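Local coordinates for argonaute protein (Marinitoga piezophila, PDB 5I4A) that cleaves single-stranded DNA at sites complementary to a short 5'-hydroxyl RNA guide, and may help defend the cell against mobile genetic elements, at residues 437-449 and 461-473. Residues are numbered along the deposited sequence; the frame is centred on the assembly and turned at random.
Sequences MEDKEKNLYIGID and LCIAAVDNTGDIL
The Y445 ring turns its edge to the end of the other strand and the turn after it: V466 O and N468 CA sit near its plane, with Y445 CE2 4.1 Å from N468 CA. Its hydroxyl is held by N443 ND2 and by Q601, while F515 meets the ring with planes at about 45°. A second flat group, the N468 amide, plugs the loop 437-442. N468 ND2 donates to M437 O at 2.9 Å, the acceptor close to the amide plane; K440 N reaches that oxygen from the opposite face of the carbonyl, within the type I turn 437-440. With chi1 at 71°, CG of N468 sits between its backbone N and carbonyl carbon, bringing N468 OD1 to 3.4 Å from E441 CA. One water ties N468 OD1 to E441 OE2; another joins N468 N to the carbonyls of E441 and N443. Beyond, six backbone bonds zip Y445, G447 and D449 to V466, A464 and C462, antiparallel. On the face of I446 and I448, I448 CD1 packs against I463 CG2 at 3.6 Å. This is the first hairpin of the RNase H-like PIWI fold, carrying the probable active-site D449 beside D519 and N627. Strand 513-519 flanks 443-452 in parallel, helix 485-507 packs against I446 and L461, and helix 595-605 against M437 and Y445.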
ATOM      1  N   MET A 437       4.808   8.886 -22.977  1.00 27.81           N
ATOM      2  CA  MET A 437       5.645   9.708 -22.113  1.00 23.12           C
ATOM      3  C   MET A 437       6.823  10.343 -22.839  1.00 28.80           C
ATOM      4  O   MET A 437       7.549  11.135 -22.226  1.00 43.58           O
ATOM      5  CB  MET A 437       6.171   8.879 -20.934  1.00 32.85           C
ATOM      6  CG  MET A 437       5.102   8.447 -19.944  1.00 32.52           C
ATOM      7  SD  MET A 437       4.319   9.842 -19.115  1.00 36.66           S
ATOM      8  CE  MET A 437       5.678  10.468 -18.132  1.00 28.40           C
ATOM      9  N   GLU A 438       7.025  10.030 -24.121  1.00 34.44           N
ATOM     10  CA  GLU A 438       8.222  10.491 -24.820  1.00 36.02           C
ATOM     11  C   GLU A 438       8.298  12.013 -24.890  1.00 41.05           C
ATOM     12  O   GLU A 438       9.394  12.573 -24.991  1.00 44.37           O
ATOM     13  CB  GLU A 438       8.266   9.877 -26.222  1.00 41.87           C
ATOM     14  CG  GLU A 438       9.548  10.157 -26.992  1.00 47.32           C
ATOM     15  CD  GLU A 438       9.797   9.159 -28.111  1.00 54.18           C
ATOM     16  OE1 GLU A 438       8.989   8.218 -28.254  1.00 57.82           O
ATOM     17  OE2 GLU A 438      10.800   9.312 -28.843  1.00 59.96           O
ATOM     18  N   ASP A 439       7.171  12.712 -24.815  1.00 41.97           N
ATOM     19  CA  ASP A 439       7.207  14.166 -24.901  1.00 40.17           C
ATOM     20  C   ASP A 439       6.917  14.836 -23.566  1.00 41.47           C
ATOM     21  O   ASP A 439       6.451  15.979 -23.547  1.00 44.55           O
ATOM     22  CB  ASP A 439       6.208  14.649 -25.967  1.00 44.78           C
ATOM     23  CG  ASP A 439       4.747  14.263 -25.658  1.00 49.12           C
ATOM     24  OD1 ASP A 439       4.502  13.337 -24.869  1.00 46.18           O
ATOM     25  OD2 ASP A 439       3.823  14.893 -26.207  1.00 62.10           O
ATOM     26  N   LYS A 440       7.185  14.153 -22.451  1.00 41.98           N
ATOM     27  CA  LYS A 440       6.889  14.675 -21.119  1.00 36.97           C
ATOM     28  C   LYS A 440       8.146  14.995 -20.312  1.00 38.85           C
ATOM     29  O   LYS A 440       8.096  15.005 -19.080  1.00 41.79           O
ATOM     30  CB  LYS A 440       6.008  13.697 -20.336  1.00 39.82           C
ATOM     31  CG  LYS A 440       4.724  13.295 -21.044  1.00 36.30           C
ATOM     32  CD  LYS A 440       3.901  14.512 -21.420  1.00 39.50           C
ATOM     33  CE  LYS A 440       2.500  14.118 -21.854  1.00 38.91           C
ATOM     34  NZ  LYS A 440       2.503  13.111 -22.952  1.00 44.97           N
ATOM     35  N   GLU A 441       9.272  15.266 -20.981  1.00 38.58           N
ATOM     36  CA  GLU A 441      10.520  15.519 -20.263  1.00 39.26           C
ATOM     37  C   GLU A 441      10.452  16.796 -19.432  1.00 37.77           C
ATOM     38  O   GLU A 441      11.191  16.941 -18.452  1.00 31.35           O
ATOM     39  CB  GLU A 441      11.690  15.595 -21.249  1.00 48.07           C
ATOM     40  CG  GLU A 441      13.063  15.817 -20.627  1.00 55.11           C
ATOM     41  CD  GLU A 441      14.184  15.751 -21.650  1.00 65.05           C
ATOM     42  OE1 GLU A 441      14.736  16.812 -22.012  1.00 69.94           O
ATOM     43  OE2 GLU A 441      14.504  14.632 -22.102  1.00 64.66           O
ATOM     44  N   LYS A 442       9.576  17.730 -19.801  1.00 34.46           N
ATOM     45  CA  LYS A 442       9.517  19.024 -19.131  1.00 37.34           C
ATOM     46  C   LYS A 442       8.928  18.951 -17.728  1.00 45.31           C
ATOM     47  O   LYS A 442       8.904  19.973 -17.033  1.00 36.09           O
ATOM     48  CB  LYS A 442       8.705  20.002 -19.975  1.00 37.44           C
ATOM     49  CG  LYS A 442       7.280  19.551 -20.252  1.00 44.06           C
ATOM     50  CD  LYS A 442       6.599  20.492 -21.235  1.00 52.03           C
ATOM     51  CE  LYS A 442       5.306  19.904 -21.775  1.00 46.68           C
ATOM     52  NZ  LYS A 442       4.713  20.769 -22.833  1.00 45.38           N
ATOM     53  N   ASN A 443       8.468  17.783 -17.289  1.00 42.00           N
ATOM     54  CA  ASN A 443       7.768  17.645 -16.024  1.00 41.92           C
ATOM     55  C   ASN A 443       8.641  16.936 -14.995  1.00 36.87           C
ATOM     56  O   ASN A 443       9.444  16.060 -15.329  1.00 31.64           O
ATOM     57  CB  ASN A 443       6.458  16.878 -16.216  1.00 40.93           C
ATOM     58  CG  ASN A 443       5.584  17.487 -17.295  1.00 34.10           C
ATOM     59  OD1 ASN A 443       5.421  18.706 -17.364  1.00 32.06           O
ATOM     60  ND2 ASN A 443       5.024  16.640 -18.149  1.00 36.09           N
ATOM     61  N   LEU A 444       8.472  17.330 -13.734  1.00 33.71           N
ATOM     62  CA  LEU A 444       9.191  16.744 -12.609  1.00 36.87           C
ATOM     63  C   LEU A 444       8.182  15.997 -11.746  1.00 40.20           C
ATOM     64  O   LEU A 444       7.324  16.617 -11.105  1.00 34.74           O
ATOM     65  CB  LEU A 444       9.923  17.819 -11.808  1.00 38.36           C
ATOM     66  CG  LEU A 444      10.593  17.378 -10.505  1.00 43.15           C
ATOM     67  CD1 LEU A 444      11.593  16.269 -10.771  1.00 32.16           C
ATOM     68  CD2 LEU A 444      11.265  18.558  -9.818  1.00 40.65           C
ATOM     69  N   TYR A 445       8.286  14.672 -11.735  1.00 40.73           N
ATOM     70  CA  TYR A 445       7.352  13.817 -11.015  1.00 32.80           C
ATOM     71  C   TYR A 445       7.943  13.469  -9.654  1.00 30.48           C
ATOM     72  O   TYR A 445       9.004  12.843  -9.574  1.00 34.27           O
ATOM     73  CB  TYR A 445       7.046  12.558 -11.825  1.00 28.14           C
ATOM     74  CG  TYR A 445       6.516  12.873 -13.209  1.00 25.40           C
ATOM     75  CD1 TYR A 445       5.214  13.316 -13.388  1.00 25.39           C
ATOM     76  CD2 TYR A 445       7.322  12.741 -14.332  1.00 28.35           C
ATOM     77  CE1 TYR A 445       4.724  13.614 -14.646  1.00 35.80           C
ATOM     78  CE2 TYR A 445       6.840  13.038 -15.598  1.00 30.63           C
ATOM     79  CZ  TYR A 445       5.541  13.472 -15.747  1.00 30.06           C
ATOM     80  OH  TYR A 445       5.053  13.770 -16.999  1.00 31.90           O
ATOM     81  N   ILE A 446       7.250  13.874  -8.591  1.00 33.30           N
ATOM     82  CA  ILE A 446       7.729  13.746  -7.221  1.00 35.81           C
ATOM     83  C   ILE A 446       6.690  12.980  -6.416  1.00 35.61           C
ATOM     84  O   ILE A 446       5.490  13.262  -6.514  1.00 29.78           O
ATOM     85  CB  ILE A 446       7.998  15.129  -6.597  1.00 46.46           C
ATOM     86  CG1 ILE A 446       9.146  15.832  -7.327  1.00 44.81           C
ATOM     87  CG2 ILE A 446       8.303  15.007  -5.112  1.00 48.51           C
ATOM     88  CD1 ILE A 446       9.329  17.279  -6.922  1.00 45.66           C
ATOM     89  N   GLY A 447       7.149  12.011  -5.631  1.00 31.58           N
ATOM     90  CA  GLY A 447       6.290  11.263  -4.722  1.00 30.64           C
ATOM     91  C   GLY A 447       6.639  11.601  -3.283  1.00 36.87           C
ATOM     92  O   GLY A 447       7.810  11.796  -2.955  1.00 37.30           O
ATOM     93  N   ILE A 448       5.617  11.667  -2.432  1.00 39.19           N
ATOM     94  CA  ILE A 448       5.773  12.087  -1.042  1.00 41.11           C
ATOM     95  C   ILE A 448       5.156  11.031  -0.136  1.00 38.13           C
ATOM     96  O   ILE A 448       3.951  10.768  -0.218  1.00 31.58           O
ATOM     97  CB  ILE A 448       5.120  13.454  -0.772  1.00 43.85           C
ATOM     98  CG1 ILE A 448       5.629  14.505  -1.760  1.00 45.59           C
ATOM     99  CG2 ILE A 448       5.379  13.889   0.665  1.00 30.05           C
ATOM    100  CD1 ILE A 448       7.112  14.746  -1.678  1.00 35.94           C
ATOM    101  N   ASP A 449       5.974  10.446   0.741  1.00 35.69           N
ATOM    102  CA  ASP A 449       5.510   9.545   1.793  1.00 42.64           C
ATOM    103  C   ASP A 449       5.838  10.197   3.130  1.00 43.45           C
ATOM    104  O   ASP A 449       7.011  10.303   3.505  1.00 40.06           O
ATOM    105  CB  ASP A 449       6.162   8.165   1.675  1.00 47.34           C
ATOM    106  CG  ASP A 449       5.548   7.135   2.623  1.00 52.74           C
ATOM    107  OD1 ASP A 449       5.080   7.508   3.719  1.00 62.55           O
ATOM    108  OD2 ASP A 449       5.539   5.938   2.266  1.00 56.97           O
ATOM    109  N   LEU A 461       9.395  10.891   6.976  1.00 44.74           N
ATOM    110  CA  LEU A 461       9.318  11.561   5.682  1.00 42.71           C
ATOM    111  C   LEU A 461      10.246  10.891   4.678  1.00 40.44           C
ATOM    112  O   LEU A 461      11.372  10.513   5.016  1.00 44.31           O
ATOM    113  CB  LEU A 461       9.695  13.044   5.814  1.00 36.36           C
ATOM    114  CG  LEU A 461      10.015  13.784   4.511  1.00 35.58           C
ATOM    115  CD1 LEU A 461       8.761  13.951   3.664  1.00 44.12           C
ATOM    116  CD2 LEU A 461      10.664  15.126   4.794  1.00 47.90           C
ATOM    117  N   CYS A 462       9.770  10.751   3.440  1.00 34.50           N
ATOM    118  CA  CYS A 462      10.589  10.284   2.326  1.00 33.16           C
ATOM    119  C   CYS A 462      10.006  10.830   1.029  1.00 42.77           C
ATOM    120  O   CYS A 462       8.788  10.787   0.833  1.00 37.97           O
ATOM    121  CB  CYS A 462      10.657   8.754   2.280  1.00 37.97           C
ATOM    122  SG  CYS A 462      11.543   8.108   0.836  1.00 35.42           S
ATOM    123  N   ILE A 463      10.872  11.353   0.159  1.00 31.90           N
ATOM    124  CA  ILE A 463      10.459  11.891  -1.131  1.00 31.17           C
ATOM    125  C   ILE A 463      11.292  11.244  -2.232  1.00 30.29           C
ATOM    126  O   ILE A 463      12.430  10.817  -2.012  1.00 30.33           O
ATOM    127  CB  ILE A 463      10.578  13.434  -1.190  1.00 44.09           C
ATOM    128  CG1 ILE A 463      12.015  13.873  -1.483  1.00 45.53           C
ATOM    129  CG2 ILE A 463      10.105  14.061   0.115  1.00 48.78           C
ATOM    130  CD1 ILE A 463      12.204  14.461  -2.871  1.00 45.53           C
ATOM    131  N   ALA A 464      10.713  11.179  -3.431  1.00 29.51           N
ATOM    132  CA  ALA A 464      11.372  10.582  -4.583  1.00 28.65           C
ATOM    133  C   ALA A 464      10.945  11.327  -5.839  1.00 34.92           C
ATOM    134  O   ALA A 464       9.750  11.559  -6.046  1.00 32.40           O
ATOM    135  CB  ALA A 464      11.028   9.094  -4.710  1.00 28.26           C
ATOM    136  N   ALA A 465      11.918  11.692  -6.672  1.00 35.59           N
ATOM    137  CA  ALA A 465      11.667  12.411  -7.915  1.00 35.81           C
ATOM    138  C   ALA A 465      12.204  11.611  -9.094  1.00 30.03           C
ATOM    139  O   ALA A 465      13.286  11.020  -9.014  1.00 26.17           O
ATOM    140  CB  ALA A 465      12.311  13.802  -7.887  1.00 27.48           C
ATOM    141  N   VAL A 466      11.436  11.586 -10.188  1.00 29.91           N
ATOM    142  CA  VAL A 466      11.819  10.877 -11.405  1.00 25.52           C
ATOM    143  C   VAL A 466      11.470  11.737 -12.613  1.00 37.12           C
ATOM    144  O   VAL A 466      10.691  12.689 -12.526  1.00 38.61           O
ATOM    145  CB  VAL A 466      11.133   9.495 -11.541  1.00 27.35           C
ATOM    146  CG1 VAL A 466      11.288   8.667 -10.268  1.00 27.49           C
ATOM    147  CG2 VAL A 466       9.667   9.659 -11.911  1.00 32.35           C
ATOM    148  N   ASP A 467      12.050  11.379 -13.759  1.00 30.39           N
ATOM    149  CA  ASP A 467      11.765  12.064 -15.010  1.00 30.21           C
ATOM    150  C   ASP A 467      10.796  11.230 -15.850  1.00 36.36           C
ATOM    151  O   ASP A 467      10.283  10.196 -15.411  1.00 38.01           O
ATOM    152  CB  ASP A 467      13.067  12.389 -15.760  1.00 29.18           C
ATOM    153  CG  ASP A 467      13.823  11.151 -16.245  1.00 28.60           C
ATOM    154  OD1 ASP A 467      13.241  10.052 -16.352  1.00 36.70           O
ATOM    155  OD2 ASP A 467      15.027  11.292 -16.548  1.00 37.49           O
ATOM    156  N   ASN A 468      10.555  11.679 -17.085  1.00 33.09           N
ATOM    157  CA  ASN A 468       9.583  11.027 -17.956  1.00 33.95           C
ATOM    158  C   ASN A 468      10.020   9.633 -18.388  1.00 30.65           C
ATOM    159  O   ASN A 468       9.179   8.849 -18.840  1.00 28.09           O
ATOM    160  CB  ASN A 468       9.336  11.891 -19.193  1.00 39.43           C
ATOM    161  CG  ASN A 468      10.518  11.898 -20.141  1.00 29.78           C
ATOM    162  OD1 ASN A 468      11.613  12.336 -19.786  1.00 30.66           O
ATOM    163  ND2 ASN A 468      10.304  11.413 -21.356  1.00 29.70           N
ATOM    164  N   THR A 469      11.306   9.312 -18.269  1.00 35.08           N
ATOM    165  CA  THR A 469      11.829   8.013 -18.669  1.00 27.52           C
ATOM    166  C   THR A 469      11.887   7.015 -17.524  1.00 32.34           C
ATOM    167  O   THR A 469      12.225   5.849 -17.755  1.00 37.36           O
ATOM    168  CB  THR A 469      13.236   8.166 -19.257  1.00 39.27           C
ATOM    169  OG1 THR A 469      14.140   8.579 -18.224  1.00 33.96           O
ATOM    170  CG2 THR A 469      13.241   9.205 -20.364  1.00 28.71           C
ATOM    171  N   GLY A 470      11.576   7.436 -16.303  1.00 28.77           N
ATOM    172  CA  GLY A 470      11.705   6.572 -15.153  1.00 29.79           C
ATOM    173  C   GLY A 470      13.040   6.650 -14.444  1.00 28.86           C
ATOM    174  O   GLY A 470      13.227   5.952 -13.440  1.00 26.92           O
ATOM    175  N   ASP A 471      13.976   7.459 -14.936  1.00 30.77           N
ATOM    176  CA  ASP A 471      15.216   7.683 -14.205  1.00 30.67           C
ATOM    177  C   ASP A 471      14.914   8.354 -12.875  1.00 31.28           C
ATOM    178  O   ASP A 471      14.143   9.315 -12.814  1.00 28.57           O
ATOM    179  CB  ASP A 471      16.179   8.550 -15.019  1.00 32.21           C
ATOM    180  CG  ASP A 471      16.920   7.764 -16.081  1.00 42.95           C
ATOM    181  OD1 ASP A 471      16.821   6.518 -16.083  1.00 39.17           O
ATOM    182  OD2 ASP A 471      17.612   8.395 -16.908  1.00 63.43           O
ATOM    183  N   ILE A 472      15.519   7.845 -11.808  1.00 27.57           N
ATOM    184  CA  ILE A 472      15.326   8.424 -10.484  1.00 24.89           C
ATOM    185  C   ILE A 472      16.269   9.610 -10.336  1.00 34.03           C
ATOM    186  O   ILE A 472      17.493   9.456 -10.396  1.00 36.56           O
ATOM    187  CB  ILE A 472      15.561   7.382  -9.385  1.00 29.94           C
ATOM    188  CG1 ILE A 472      14.596   6.213  -9.570  1.00 24.96           C
ATOM    189  CG2 ILE A 472      15.383   8.008  -8.012  1.00 30.74           C
ATOM    190  CD1 ILE A 472      14.787   5.114  -8.570  1.00 28.53           C
ATOM    191  N   LEU A 473      15.697  10.800 -10.150  1.00 29.10           N
ATOM    192  CA  LEU A 473      16.496  12.012 -10.033  1.00 26.21           C
ATOM    193  C   LEU A 473      17.027  12.215  -8.625  1.00 34.75           C
ATOM    194  O   LEU A 473      18.138  12.732  -8.455  1.00 46.52           O
ATOM    195  CB  LEU A 473      15.665  13.225 -10.450  1.00 28.93           C
ATOM    196  CG  LEU A 473      15.315  13.264 -11.932  1.00 33.68           C
ATOM    197  CD1 LEU A 473      14.388  14.420 -12.242  1.00 27.45           C
ATOM    198  CD2 LEU A 473      16.593  13.381 -12.717  1.00 40.14           C
TER
HETATM  199  O   HOH W   1      14.052  12.277 -20.691  1.00 30.36           O
HETATM  200  O   HOH W   2      11.016  14.617 -16.907  1.00 46.53           O